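PDB 4I4C: UPF0255 protein frsA, which probably hydrolyses carboxylic esters to an alcohol and a carboxylate, as a serine esterase of the FrsA family in the alpha/beta-hydrolase clan. Local coordinates for residues K18-S24 with D88-H94; Y49-R53 with Y137-K141; V70-I74 with G96-W102; S129-A135 with A149-A153. All coordinates share one frame; numbering follows the deposited sequence.

All four contacts join parts of the chain that precede strand 167-175, the first strand of the eight-stranded mixed sheet, so they hold together the helical portion that comes first in sequence. Their centres lie 11 to 16 Å apart. Contacts 1 and 2 interleave along the chain, contact 3 is nested within the loop closed by contact 2, and contact 4 crosses contact 2. Helix 98-114 supplies Trp98 to contact 3, and that indole reaches both Arg50 of contact 2 and Ile134 of contact 4. A salt bridge from Asp88 of contact 1 to Arg50 of contact 2 ties these two loops together. Contacts 1 and 4 do not touch.

Contact 1: residues K18-S24 with D88-H94; sequences KQAKETS and DTVMGYH
Glu22 lays its carboxylate slantwise across the side chain of Thr89. Its CG stands opposite the backbone N (chi1 -167°), and a sharp bend at chi2 then folds the acid group back, so that OE1 lies 3.5 Å from Thr89 CB while the methyl CG2 of Thr89 faces the other oxygen. Thr89 CG2 also packs against Ser24, 3.3 Å from Ser24 OG. Thr89 thus offers carbon to its partners here and turns its hydroxyl to Trp86 O and Asp83 N. The folded acid is gripped from its own segment as well. Ser24 N donates to Glu22 OE2 over 3.0 Å in a nearly straight bond (174°) that arrives from above the carboxylate plane, while the hydroxyl of Ser24 donates to the syn lone pair of OE1. Glu22 takes the N-cap position of the short, weakly bonded helix 23-26, and the cap itself is the surface that rests on Thr89. Thr82 OG1 also bonds to OE1 of this buried carboxylate, and a water that donates to Thr23 OG1 lies within bonding distance of OE2. Farther along, the contact passes to the backbone. Tyr93 N donates to Lys18 O at 2.8 Å, and a water spans the wider gap from Ala20 O to Gly92 N. Gly92 CA comes within 3.5 Å of Lys18 O, at a positive phi that glycine readily adopts. Tyr93 is the centre of an inverse gamma turn, and its ring leads away from Lys18 to stack on Phe14. Next to it, His94 NE2 donates to Met91 O.

Contact 2: residues Y49-R53 with Y137-K141; sequences YRNLR and YPHLK
The hydroxyl of Tyr137 sits over the centre of one face of the Arg53 guanidinium, Tyr137 OH lying 3.3 Å from Arg53 CZ, with the phenol ring turned 72° against the guanidinium plane. This is an approach over a flat face, and the angles are poor for a hydrogen bond to either NE or NH2. Tyr137 OH donates instead to Asn51 O, 2.6 Å away, in the carbonyl plane and on a lone pair, with the oxygen met at the edge of the phenol ring. Asn51 also holds the arginine: Arg53 NE donates to Asn51 OD1 over 3.0 Å, in the guanidinium plane and almost straight. Asn51 thus helps to position both groups of the face contact, OD1 bonding the guanidinium and O the phenol.

Arg50 presents its edge. Its NE points at Tyr137 O over 2.9 Å (172°) within the guanidinium plane, while a water takes a bond from NH2 and gives one to the same carbonyl. An extended chain from CG to NE carries Arg50 past the Tyr137 ring in the opposite direction, its CB 3.9 Å from Tyr137 CE2. A cis peptide bond turns the chain into Pro138 just beyond. Tyr49 OH touches Leu140 CD1 at 3.7 Å but is bonded to Asp318.

Bound hexanoic acid lies about 6 Å from the Arg53 side chain, which also forms a salt bridge with Asp203. The two loops meet where helix 121-136 ends and helix 54-60 starts, with Met315 of helix 314-323 against Tyr49, Tyr137 and Pro138.

Contact 3: residues V70-I74 with G96-W102; sequences VLARI and GNWAYEW
Val70 sets its CG1 methyl squarely over the five-membered ring of Trp102, 3.5 Å from the centroid and 10° off the normal, a CH-pi contact. That branch reaches the indole because it stands opposite the backbone N (chi1 170°). Trp102 NE1 in turn lies over a face of Trp98, and Ile74 CD1 rests against both indoles from one side, where they meet, 3.6 Å from Trp98 CE3 and 3.8 Å from Trp102 NE1. Leu71 runs alongside Trp98 in the same direction and brings CD2 to 3.8 Å from Trp98 CZ3. Packing stays close beyond the indoles: the aliphatic part of Glu101 slides past Ile74, CB to CG1 3.8 Å, and the backbones of Ile74 and Gly96 come near each other. Glu101 OE2 takes Gly96 N on its anti lone pair at 2.7 Å; in between, Asn97 is the N-cap, its OD1 accepting from Tyr100 N.

The looser, solvent side is that of the exposed Arg73. It crosses Glu101 at about a right angle, its CD 3.5 Å from Glu101 OE1, but the charged atoms stay apart and a water mediates, accepting from Arg73 NH1 and donating to Glu101 OE2.

The short helical segments run roughly antiparallel, 145° between directions, with axes 9.4 Å apart. Beyond them lies helix 121-136: Trp98 NE1 donates to Ile134 O and Trp102 packs on Ile134 and Ala135, while Leu145 of helix 144-163 meets Asn97 and Ala99.

Contact 4: residues S129-A135 with A149-A153; sequences SLCYSIA and AQVLA
Tyr132 is the large bump of this interface, and Leu152, with its CB and carbonyl, is the surface it leans on. Leu152 CB lies over one face of the ring, 3.6 Å from the centroid and 16° off the normal, a CH-pi contact. CD1 of the leucine continues along the ring beside CE1, and Leu152 O comes within 3.4 Å of Tyr132 CD2. With CG opposite its own carbonyl carbon (chi1 -67°), the tyrosine turns its ring toward Leu152 CB. Tyr132 CB rests against a hydrogen bond of the facing helix, 3.5 Å from each of its partners, Ala149 O and Ala153 N. The ring itself extends past that helix, and its hydroxyl bonds to Gln110.

Small bumps fill the remaining hollows. Ala153 CB enters the dip between Ser129 O, 3.6 Å away, and the CB of Tyr132, while Ala149 CB presses on Tyr132 O at 3.3 Å and meets the methyl of Ala135. Helices 121-136 and 144-163, consecutive in the chain, form an antiparallel helical hairpin here, and these alanines let the short segments approach to 7.7 Å between axes at 162°. At the Ser129 end a hydrogen bond is added to the methyl packing: Ser129 OG donates to Ala153 O over 2.8 Å, tilted from the carbonyl plane. Ser133 meets the Ala153 methyl with its backbone N, and its hydroxyl bonds to Asp208. Trp102 and Thr103 of helix 98-114 also pack on Ala135.

Contact 1: residues K18-S24 with D88-H94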
loop_
_atom_site.group_PDB
_atom_site.type_symbol
_atom_site.label_atom_id
_atom_site.label_comp_id
_atom_site.label_asym_id
_atom_site.label_seq_id
_atom_site.Cartn_x
_atom_site.Cartn_y
_atom_site.Cartn_z
ATOM N N LYS A 18 6.254 16.571 21.053
ATOM C CA LYS A 18 5.239 17.617 21.106
ATOM C C LYS A 18 5.428 18.615 19.962
ATOM O O LYS A 18 4.456 19.119 19.389
ATOM C CB LYS A 18 5.307 18.340 22.459
ATOM C CG LYS A 18 4.421 19.576 22.595
ATOM C CD LYS A 18 2.950 19.207 22.764
ATOM C CE LYS A 18 2.126 20.383 23.294
ATOM N NZ LYS A 18 2.099 21.549 22.359
ATOM N N GLN A 19 6.688 18.885 19.629
ATOM C CA GLN A 19 7.022 19.926 18.667
ATOM C C GLN A 19 7.705 19.354 17.433
ATOM O O GLN A 19 8.511 20.033 16.811
ATOM C CB GLN A 19 7.956 20.947 19.317
ATOM C CG GLN A 19 7.582 22.383 19.067
ATOM C CD GLN A 19 8.062 23.300 20.178
ATOM O OE1 GLN A 19 7.515 23.299 21.285
ATOM N NE2 GLN A 19 9.092 24.087 19.890
ATOM N N ALA A 20 7.390 18.111 17.086
ATOM C CA ALA A 20 8.032 17.449 15.944
ATOM C C ALA A 20 7.875 18.222 14.630
ATOM O O ALA A 20 6.882 18.920 14.414
ATOM C CB ALA A 20 7.524 16.030 15.794
ATOM N N LYS A 21 8.875 18.097 13.765
ATOM C CA LYS A 21 8.872 18.779 12.480
ATOM C C LYS A 21 7.702 18.270 11.629
ATOM O O LYS A 21 7.457 17.066 11.553
ATOM C CB LYS A 21 10.211 18.560 11.768
ATOM C CG LYS A 21 10.557 19.616 10.736
ATOM C CD LYS A 21 11.956 19.383 10.166
ATOM C CE LYS A 21 12.508 20.634 9.488
ATOM N NZ LYS A 21 11.629 21.141 8.397
ATOM N N GLU A 22 6.978 19.192 11.006
ATOM C CA GLU A 22 5.764 18.836 10.287
ATOM C C GLU A 22 6.059 18.151 8.953
ATOM O O GLU A 22 6.951 18.565 8.203
ATOM C CB GLU A 22 4.885 20.063 10.067
ATOM C CG GLU A 22 3.469 19.733 9.615
ATOM C CD GLU A 22 3.343 19.570 8.103
ATOM O OE1 GLU A 22 3.944 20.381 7.361
ATOM O OE2 GLU A 22 2.634 18.633 7.658
ATOM N N THR A 23 5.264 17.124 8.675
ATOM C CA THR A 23 5.395 16.251 7.501
ATOM C C THR A 23 5.730 16.951 6.191
ATOM O O THR A 23 6.705 16.590 5.529
ATOM C CB THR A 23 4.113 15.408 7.309
ATOM O OG1 THR A 23 3.784 14.772 8.551
ATOM C CG2 THR A 23 4.310 14.330 6.236
ATOM N N SER A 24 4.938 17.946 5.808
ATOM C CA SER A 24 5.168 18.604 4.524
ATOM C C SER A 24 6.494 19.389 4.440
ATOM O O SER A 24 6.892 19.818 3.363
ATOM C CB SER A 24 3.979 19.476 4.114
ATOM O OG SER A 24 3.902 20.678 4.874
ATOM N N ASP A 88 -4.136 20.026 6.210
ATOM C CA ASP A 88 -3.519 18.970 7.014
ATOM C C ASP A 88 -2.096 19.280 7.513
ATOM O O ASP A 88 -1.407 18.385 8.011
ATOM C CB ASP A 88 -3.500 17.658 6.226
ATOM C CG ASP A 88 -2.876 17.814 4.849
ATOM O OD1 ASP A 88 -3.117 18.861 4.211
ATOM O OD2 ASP A 88 -2.126 16.905 4.417
ATOM N N THR A 89 -1.641 20.526 7.415
ATOM C CA THR A 89 -0.272 20.804 7.888
ATOM C C THR A 89 -0.156 21.600 9.201
ATOM O O THR A 89 0.820 22.312 9.400
ATOM C CB THR A 89 0.641 21.444 6.802
ATOM O OG1 THR A 89 0.187 22.769 6.486
ATOM C CG2 THR A 89 0.681 20.569 5.513
ATOM N N VAL A 90 -1.128 21.455 10.093
ATOM C CA VAL A 90 -0.967 21.998 11.440
ATOM C C VAL A 90 0.318 21.437 12.041
ATOM O O VAL A 90 0.545 20.216 12.032
ATOM C CB VAL A 90 -2.179 21.669 12.362
ATOM C CG1 VAL A 90 -1.792 21.804 13.833
ATOM C CG2 VAL A 90 -3.344 22.561 12.025
ATOM N N MET A 91 1.156 22.332 12.559
ATOM C CA MET A 91 2.470 21.959 13.072
ATOM C C MET A 91 2.469 21.510 14.531
ATOM O O MET A 91 1.954 22.218 15.412
ATOM C CB MET A 91 3.424 23.140 12.919
ATOM C CG MET A 91 3.576 23.625 11.486
ATOM S SD MET A 91 4.672 25.062 11.385
ATOM C CE MET A 91 3.535 26.382 11.746
ATOM N N GLY A 92 3.067 20.349 14.791
ATOM C CA GLY A 92 3.247 19.871 16.154
ATOM C C GLY A 92 2.161 18.921 16.616
ATOM O O GLY A 92 1.061 18.933 16.072
ATOM N N TYR A 93 2.467 18.104 17.624
ATOM C CA TYR A 93 1.567 17.035 18.048
ATOM C C TYR A 93 0.501 17.554 18.999
ATOM O O TYR A 93 0.666 17.490 20.215
ATOM C CB TYR A 93 2.355 15.889 18.705
ATOM C CG TYR A 93 1.520 14.655 19.008
ATOM C CD1 TYR A 93 1.168 14.329 20.305
ATOM C CD2 TYR A 93 1.081 13.821 17.984
ATOM C CE1 TYR A 93 0.405 13.211 20.577
ATOM C CE2 TYR A 93 0.324 12.702 18.247
ATOM C CZ TYR A 93 -0.011 12.401 19.542
ATOM O OH TYR A 93 -0.772 11.286 19.803
ATOM N N HIS A 94 -0.590 18.061 18.437
ATOM C CA HIS A 94 -1.706 18.586 19.232
ATOM C C HIS A 94 -2.899 18.811 18.319
ATOM O O HIS A 94 -2.820 18.509 17.125
ATOM C CB HIS A 94 -1.330 19.892 19.937
ATOM C CG HIS A 94 -0.846 20.969 19.017
ATOM N ND1 HIS A 94 -1.623 22.049 18.657
ATOM C CD2 HIS A 94 0.347 21.147 18.404
ATOM C CE1 HIS A 94 -0.935 22.838 17.852
ATOM N NE2 HIS A 94 0.264 22.314 17.683
HETATM O O HOH W 1 4.107 18.538 13.161
HETATM O O HOH W 2 1.392 16.837 9.087
#

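Contact 2: residues Y49-R53 with Y137-K141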
loop_
_atom_site.group_PDB
_atom_site.type_symbol
_atom_site.label_atom_id
_atom_site.label_comp_id
_atom_site.label_asym_id
_atom_site.label_seq_id
_atom_site.Cartn_x
_atom_site.Cartn_y
_atom_site.Cartn_z
ATOM N N TYR A 49 -2.207 18.867 1.644
ATOM C CA TYR A 49 -0.861 18.420 1.253
ATOM C C TYR A 49 -0.950 16.957 0.828
ATOM O O TYR A 49 -0.629 16.596 -0.316
ATOM C CB TYR A 49 0.123 18.584 2.416
ATOM C CG TYR A 49 1.311 17.647 2.343
ATOM C CD1 TYR A 49 2.308 17.824 1.394
ATOM C CD2 TYR A 49 1.428 16.579 3.232
ATOM C CE1 TYR A 49 3.402 16.941 1.327
ATOM C CE2 TYR A 49 2.502 15.718 3.183
ATOM C CZ TYR A 49 3.481 15.891 2.235
ATOM O OH TYR A 49 4.540 15.008 2.200
ATOM N N ARG A 50 -1.420 16.121 1.751
ATOM C CA ARG A 50 -1.667 14.715 1.449
ATOM C C ARG A 50 -2.710 14.537 0.355
ATOM O O ARG A 50 -3.633 15.323 0.243
ATOM C CB ARG A 50 -2.139 13.995 2.712
ATOM C CG ARG A 50 -1.030 13.810 3.715
ATOM C CD ARG A 50 -1.590 13.461 5.070
ATOM N NE ARG A 50 -0.537 13.341 6.082
ATOM C CZ ARG A 50 -0.071 14.351 6.820
ATOM N NH1 ARG A 50 -0.524 15.594 6.641
ATOM N NH2 ARG A 50 0.873 14.121 7.720
ATOM N N ASN A 51 -2.543 13.503 -0.467
ATOM C CA ASN A 51 -3.647 13.060 -1.297
ATOM C C ASN A 51 -4.620 12.310 -0.398
ATOM O O ASN A 51 -4.281 11.282 0.179
ATOM C CB ASN A 51 -3.174 12.179 -2.456
ATOM C CG ASN A 51 -4.318 11.759 -3.374
ATOM O OD1 ASN A 51 -4.605 10.576 -3.509
ATOM N ND2 ASN A 51 -4.988 12.735 -3.989
ATOM N N LEU A 52 -5.812 12.872 -0.248
ATOM C CA LEU A 52 -6.879 12.283 0.555
ATOM C C LEU A 52 -7.471 11.059 -0.131
ATOM O O LEU A 52 -7.875 11.120 -1.294
ATOM C CB LEU A 52 -7.987 13.313 0.760
ATOM C CG LEU A 52 -8.159 13.852 2.164
ATOM C CD1 LEU A 52 -6.820 14.275 2.715
ATOM C CD2 LEU A 52 -9.164 14.997 2.140
ATOM N N ARG A 53 -7.519 9.956 0.606
ATOM C CA ARG A 53 -8.053 8.693 0.107
ATOM C C ARG A 53 -9.327 8.293 0.873
ATOM O O ARG A 53 -9.434 7.157 1.348
ATOM C CB ARG A 53 -7.008 7.599 0.307
ATOM C CG ARG A 53 -5.603 7.968 -0.159
ATOM C CD ARG A 53 -5.272 7.321 -1.480
ATOM N NE ARG A 53 -4.112 7.948 -2.118
ATOM C CZ ARG A 53 -2.873 7.463 -2.086
ATOM N NH1 ARG A 53 -2.613 6.332 -1.444
ATOM N NH2 ARG A 53 -1.890 8.113 -2.700
ATOM N N TYR A 137 0.439 7.999 7.492
ATOM C CA TYR A 137 0.427 8.199 6.038
ATOM C C TYR A 137 0.874 9.617 5.726
ATOM O O TYR A 137 0.411 10.569 6.388
ATOM C CB TYR A 137 -0.992 7.961 5.517
ATOM C CG TYR A 137 -1.289 8.435 4.107
ATOM C CD1 TYR A 137 -1.043 7.617 3.001
ATOM C CD2 TYR A 137 -1.880 9.675 3.884
ATOM C CE1 TYR A 137 -1.350 8.047 1.709
ATOM C CE2 TYR A 137 -2.190 10.112 2.599
ATOM C CZ TYR A 137 -1.928 9.293 1.511
ATOM O OH TYR A 137 -2.249 9.729 0.228
ATOM N N PRO A 138 1.761 9.774 4.721
ATOM C CA PRO A 138 2.267 8.732 3.811
ATOM C C PRO A 138 3.603 8.081 4.214
ATOM O O PRO A 138 4.339 7.594 3.341
ATOM C CB PRO A 138 2.477 9.510 2.520
ATOM C CG PRO A 138 3.017 10.828 3.023
ATOM C CD PRO A 138 2.192 11.114 4.284
ATOM N N HIS A 139 3.929 8.084 5.499
ATOM C CA HIS A 139 5.055 7.290 6.000
ATOM C C HIS A 139 6.407 7.737 5.454
ATOM O O HIS A 139 7.182 6.933 4.927
ATOM C CB HIS A 139 4.809 5.803 5.721
ATOM C CG HIS A 139 3.445 5.354 6.134
ATOM N ND1 HIS A 139 3.044 5.327 7.453
ATOM C CD2 HIS A 139 2.384 4.932 5.405
ATOM C CE1 HIS A 139 1.796 4.905 7.520
ATOM N NE2 HIS A 139 1.373 4.654 6.293
ATOM N N LEU A 140 6.659 9.037 5.552
ATOM C CA LEU A 140 7.963 9.606 5.249
ATOM C C LEU A 140 8.947 9.146 6.318
ATOM O O LEU A 140 8.602 9.107 7.502
ATOM C CB LEU A 140 7.876 11.128 5.224
ATOM C CG LEU A 140 6.995 11.717 4.112
ATOM C CD1 LEU A 140 7.215 13.212 4.009
ATOM C CD2 LEU A 140 7.260 11.043 2.770
ATOM N N LYS A 141 10.166 8.803 5.917
ATOM C CA LYS A 141 11.068 8.074 6.816
ATOM C C LYS A 141 11.586 8.937 7.959
ATOM O O LYS A 141 11.884 8.436 9.047
ATOM C CB LYS A 141 12.230 7.412 6.054
ATOM C CG LYS A 141 13.334 8.363 5.614
ATOM C CD LYS A 141 14.346 7.664 4.704
ATOM C CE LYS A 141 14.848 6.364 5.320
ATOM N NZ LYS A 141 15.606 5.535 4.326
HETATM O O HOH W 3 1.510 11.535 8.977
#

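Contact 3: residues V70-I74 with G96-W102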
loop_
_atom_site.group_PDB
_atom_site.type_symbol
_atom_site.label_atom_id
_atom_site.label_comp_id
_atom_site.label_asym_id
_atom_site.label_seq_id
_atom_site.Cartn_x
_atom_site.Cartn_y
_atom_site.Cartn_z
ATOM N N VAL A 70 -12.799 13.364 12.128
ATOM C CA VAL A 70 -11.345 13.512 12.183
ATOM C C VAL A 70 -10.877 14.586 11.219
ATOM O O VAL A 70 -10.137 15.495 11.601
ATOM C CB VAL A 70 -10.617 12.176 11.871
ATOM C CG1 VAL A 70 -9.125 12.410 11.703
ATOM C CG2 VAL A 70 -10.875 11.164 12.980
ATOM N N LEU A 71 -11.337 14.499 9.976
ATOM C CA LEU A 71 -10.936 15.458 8.952
ATOM C C LEU A 71 -11.429 16.871 9.267
ATOM O O LEU A 71 -10.740 17.856 8.978
ATOM C CB LEU A 71 -11.412 15.010 7.568
ATOM C CG LEU A 71 -10.723 13.747 7.027
ATOM C CD1 LEU A 71 -11.347 13.310 5.690
ATOM C CD2 LEU A 71 -9.230 13.960 6.852
ATOM N N ALA A 72 -12.616 16.969 9.857
ATOM C CA ALA A 72 -13.142 18.268 10.270
ATOM C C ALA A 72 -12.290 18.909 11.364
ATOM O O ALA A 72 -11.986 20.092 11.290
ATOM C CB ALA A 72 -14.595 18.154 10.705
ATOM N N ARG A 73 -11.893 18.138 12.372
ATOM C CA ARG A 73 -11.037 18.692 13.425
ATOM C C ARG A 73 -9.680 19.147 12.854
ATOM O O ARG A 73 -9.075 20.093 13.357
ATOM C CB ARG A 73 -10.830 17.685 14.561
ATOM C CG ARG A 73 -12.033 17.486 15.491
ATOM C CD ARG A 73 -11.722 16.393 16.505
ATOM N NE ARG A 73 -12.720 16.324 17.574
ATOM C CZ ARG A 73 -12.646 17.006 18.718
ATOM N NH1 ARG A 73 -11.613 17.800 18.955
ATOM N NH2 ARG A 73 -13.600 16.881 19.634
ATOM N N ILE A 74 -9.218 18.471 11.801
ATOM C CA ILE A 74 -7.973 18.820 11.117
ATOM C C ILE A 74 -8.146 20.091 10.282
ATOM O O ILE A 74 -7.323 21.011 10.338
ATOM C CB ILE A 74 -7.512 17.680 10.167
ATOM C CG1 ILE A 74 -6.978 16.477 10.959
ATOM C CG2 ILE A 74 -6.463 18.201 9.171
ATOM C CD1 ILE A 74 -6.727 15.235 10.080
ATOM N N GLY A 96 -5.680 19.446 15.743
ATOM C CA GLY A 96 -5.536 19.918 14.375
ATOM C C GLY A 96 -4.452 19.215 13.574
ATOM O O GLY A 96 -4.510 19.185 12.352
ATOM N N ASN A 97 -3.456 18.655 14.252
ATOM C CA ASN A 97 -2.379 17.942 13.561
ATOM C C ASN A 97 -2.902 16.618 13.004
ATOM O O ASN A 97 -3.677 15.933 13.661
ATOM C CB ASN A 97 -1.181 17.724 14.501
ATOM C CG ASN A 97 -0.121 16.762 13.926
ATOM O OD1 ASN A 97 -0.199 15.550 14.116
ATOM N ND2 ASN A 97 0.884 17.315 13.268
ATOM N N TRP A 98 -2.474 16.270 11.789
ATOM C CA TRP A 98 -2.955 15.068 11.111
ATOM C C TRP A 98 -2.684 13.806 11.937
ATOM O O TRP A 98 -3.609 13.067 12.263
ATOM C CB TRP A 98 -2.311 14.943 9.728
ATOM C CG TRP A 98 -2.673 13.667 9.012
ATOM C CD1 TRP A 98 -2.111 12.435 9.181
ATOM C CD2 TRP A 98 -3.665 13.523 8.002
ATOM N NE1 TRP A 98 -2.703 11.528 8.343
ATOM C CE2 TRP A 98 -3.664 12.171 7.607
ATOM C CE3 TRP A 98 -4.562 14.409 7.386
ATOM C CZ2 TRP A 98 -4.527 11.681 6.635
ATOM C CZ3 TRP A 98 -5.419 13.926 6.422
ATOM C CH2 TRP A 98 -5.389 12.569 6.045
ATOM N N ALA A 99 -1.425 13.584 12.298
ATOM C CA ALA A 99 -1.080 12.430 13.138
ATOM C C ALA A 99 -1.837 12.432 14.461
ATOM O O ALA A 99 -2.317 11.402 14.897
ATOM C CB ALA A 99 0.408 12.373 13.399
ATOM N N TYR A 100 -1.924 13.594 15.099
ATOM C CA TYR A 100 -2.595 13.702 16.399
ATOM C C TYR A 100 -4.063 13.293 16.302
ATOM O O TYR A 100 -4.559 12.506 17.108
ATOM C CB TYR A 100 -2.508 15.135 16.914
ATOM C CG TYR A 100 -3.189 15.344 18.251
ATOM C CD1 TYR A 100 -4.520 15.735 18.321
ATOM C CD2 TYR A 100 -2.505 15.135 19.439
ATOM C CE1 TYR A 100 -5.149 15.921 19.543
ATOM C CE2 TYR A 100 -3.124 15.325 20.670
ATOM C CZ TYR A 100 -4.445 15.713 20.713
ATOM O OH TYR A 100 -5.075 15.894 21.924
ATOM N N GLU A 101 -4.764 13.837 15.313
ATOM C CA GLU A 101 -6.196 13.607 15.227
ATOM C C GLU A 101 -6.500 12.169 14.831
ATOM O O GLU A 101 -7.472 11.592 15.322
ATOM C CB GLU A 101 -6.884 14.611 14.293
ATOM C CG GLU A 101 -6.821 16.093 14.769
ATOM C CD GLU A 101 -7.582 16.382 16.061
ATOM O OE1 GLU A 101 -8.303 15.504 16.572
ATOM O OE2 GLU A 101 -7.459 17.520 16.572
ATOM N N TRP A 102 -5.674 11.580 13.961
ATOM C CA TRP A 102 -5.935 10.201 13.535
ATOM C C TRP A 102 -5.581 9.228 14.648
ATOM O O TRP A 102 -6.248 8.224 14.835
ATOM C CB TRP A 102 -5.204 9.843 12.235
ATOM C CG TRP A 102 -5.931 10.321 11.008
ATOM C CD1 TRP A 102 -5.657 11.448 10.264
ATOM C CD2 TRP A 102 -7.075 9.709 10.402
ATOM N NE1 TRP A 102 -6.559 11.559 9.228
ATOM C CE2 TRP A 102 -7.437 10.506 9.288
ATOM C CE3 TRP A 102 -7.828 8.563 10.693
ATOM C CZ2 TRP A 102 -8.529 10.190 8.464
ATOM C CZ3 TRP A 102 -8.909 8.247 9.863
ATOM C CH2 TRP A 102 -9.243 9.058 8.763
HETATM O O HOH W 4 -9.347 18.952 17.614
#

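Contact 4: residues S129-A135 with A149-A153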
loop_
_atom_site.group_PDB
_atom_site.type_symbol
_atom_site.label_atom_id
_atom_site.label_comp_id
_atom_site.label_asym_id
_atom_site.label_seq_id
_atom_site.Cartn_x
_atom_site.Cartn_y
_atom_site.Cartn_z
ATOM N N SER A 129 -5.613 -0.174 14.319
ATOM C CA SER A 129 -4.415 -0.345 13.513
ATOM C C SER A 129 -4.485 0.508 12.273
ATOM O O SER A 129 -3.516 1.168 11.910
ATOM C CB SER A 129 -4.267 -1.800 13.070
ATOM O OG SER A 129 -3.008 -1.976 12.447
ATOM N N LEU A 130 -5.646 0.486 11.630
ATOM C CA LEU A 130 -5.844 1.232 10.392
ATOM C C LEU A 130 -5.785 2.730 10.650
ATOM O O LEU A 130 -5.197 3.484 9.858
ATOM C CB LEU A 130 -7.189 0.873 9.776
ATOM C CG LEU A 130 -7.426 1.492 8.406
ATOM C CD1 LEU A 130 -6.314 1.084 7.459
ATOM C CD2 LEU A 130 -8.775 1.037 7.899
ATOM N N CYS A 131 -6.393 3.164 11.754
ATOM C CA CYS A 131 -6.370 4.588 12.091
ATOM C C CYS A 131 -4.946 5.066 12.333
ATOM O O CYS A 131 -4.579 6.146 11.892
ATOM C CB CYS A 131 -7.255 4.900 13.292
ATOM S SG CYS A 131 -8.988 4.669 12.933
ATOM N N TYR A 132 -4.158 4.248 13.028
ATOM C CA TYR A 132 -2.757 4.544 13.279
ATOM C C TYR A 132 -1.920 4.593 11.992
ATOM O O TYR A 132 -1.014 5.421 11.870
ATOM C CB TYR A 132 -2.148 3.496 14.222
ATOM C CG TYR A 132 -2.684 3.522 15.626
ATOM C CD1 TYR A 132 -2.959 4.733 16.267
ATOM C CD2 TYR A 132 -2.935 2.345 16.312
ATOM C CE1 TYR A 132 -3.458 4.764 17.548
ATOM C CE2 TYR A 132 -3.444 2.368 17.606
ATOM C CZ TYR A 132 -3.697 3.584 18.218
ATOM O OH TYR A 132 -4.195 3.630 19.506
ATOM N N SER A 133 -2.194 3.674 11.067
ATOM C CA SER A 133 -1.539 3.660 9.757
ATOM C C SER A 133 -1.833 4.944 8.984
ATOM O O SER A 133 -0.925 5.600 8.465
ATOM C CB SER A 133 -1.962 2.430 8.941
ATOM O OG SER A 133 -1.419 2.484 7.628
ATOM N N ILE A 134 -3.104 5.307 8.911
ATOM C CA ILE A 134 -3.493 6.583 8.303
ATOM C C ILE A 134 -2.841 7.793 9.000
ATOM O O ILE A 134 -2.411 8.749 8.343
ATOM C CB ILE A 134 -5.025 6.730 8.305
ATOM C CG1 ILE A 134 -5.638 5.672 7.377
ATOM C CG2 ILE A 134 -5.424 8.136 7.905
ATOM C CD1 ILE A 134 -7.107 5.397 7.609
ATOM N N ALA A 135 -2.768 7.750 10.331
ATOM C CA ALA A 135 -2.055 8.785 11.093
ATOM C C ALA A 135 -0.629 9.002 10.571
ATOM O O ALA A 135 -0.136 10.129 10.519
ATOM C CB ALA A 135 -2.033 8.443 12.590
ATOM N N ALA A 149 3.369 6.440 14.981
ATOM C CA ALA A 149 2.087 5.940 14.479
ATOM C C ALA A 149 2.205 4.518 13.910
ATOM O O ALA A 149 1.338 3.675 14.127
ATOM C CB ALA A 149 1.559 6.864 13.404
ATOM N N GLN A 150 3.281 4.284 13.169
ATOM C CA GLN A 150 3.562 2.992 12.543
ATOM C C GLN A 150 3.869 1.923 13.604
ATOM O O GLN A 150 3.603 0.735 13.413
ATOM C CB GLN A 150 4.734 3.151 11.573
ATOM C CG GLN A 150 4.920 2.001 10.599
ATOM C CD GLN A 150 6.050 2.245 9.600
ATOM O OE1 GLN A 150 6.823 1.341 9.300
ATOM N NE2 GLN A 150 6.138 3.464 9.078
ATOM N N VAL A 151 4.419 2.351 14.737
ATOM C CA VAL A 151 4.660 1.427 15.841
ATOM C C VAL A 151 3.317 0.986 16.419
ATOM O O VAL A 151 3.100 -0.190 16.691
ATOM C CB VAL A 151 5.550 2.063 16.950
ATOM C CG1 VAL A 151 5.468 1.258 18.243
ATOM C CG2 VAL A 151 6.995 2.190 16.473
ATOM N N LEU A 152 2.408 1.938 16.576
ATOM C CA LEU A 152 1.096 1.667 17.158
ATOM C C LEU A 152 0.257 0.836 16.211
ATOM O O LEU A 152 -0.508 -0.040 16.638
ATOM C CB LEU A 152 0.369 2.982 17.482
ATOM C CG LEU A 152 0.943 3.754 18.677
ATOM C CD1 LEU A 152 0.234 5.090 18.835
ATOM C CD2 LEU A 152 0.835 2.933 19.949
ATOM N N ALA A 153 0.393 1.138 14.921
ATOM C CA ALA A 153 -0.297 0.391 13.894
ATOM C C ALA A 153 0.094 -1.068 14.034
ATOM O O ALA A 153 -0.769 -1.935 14.090
ATOM C CB ALA A 153 0.074 0.914 12.505
#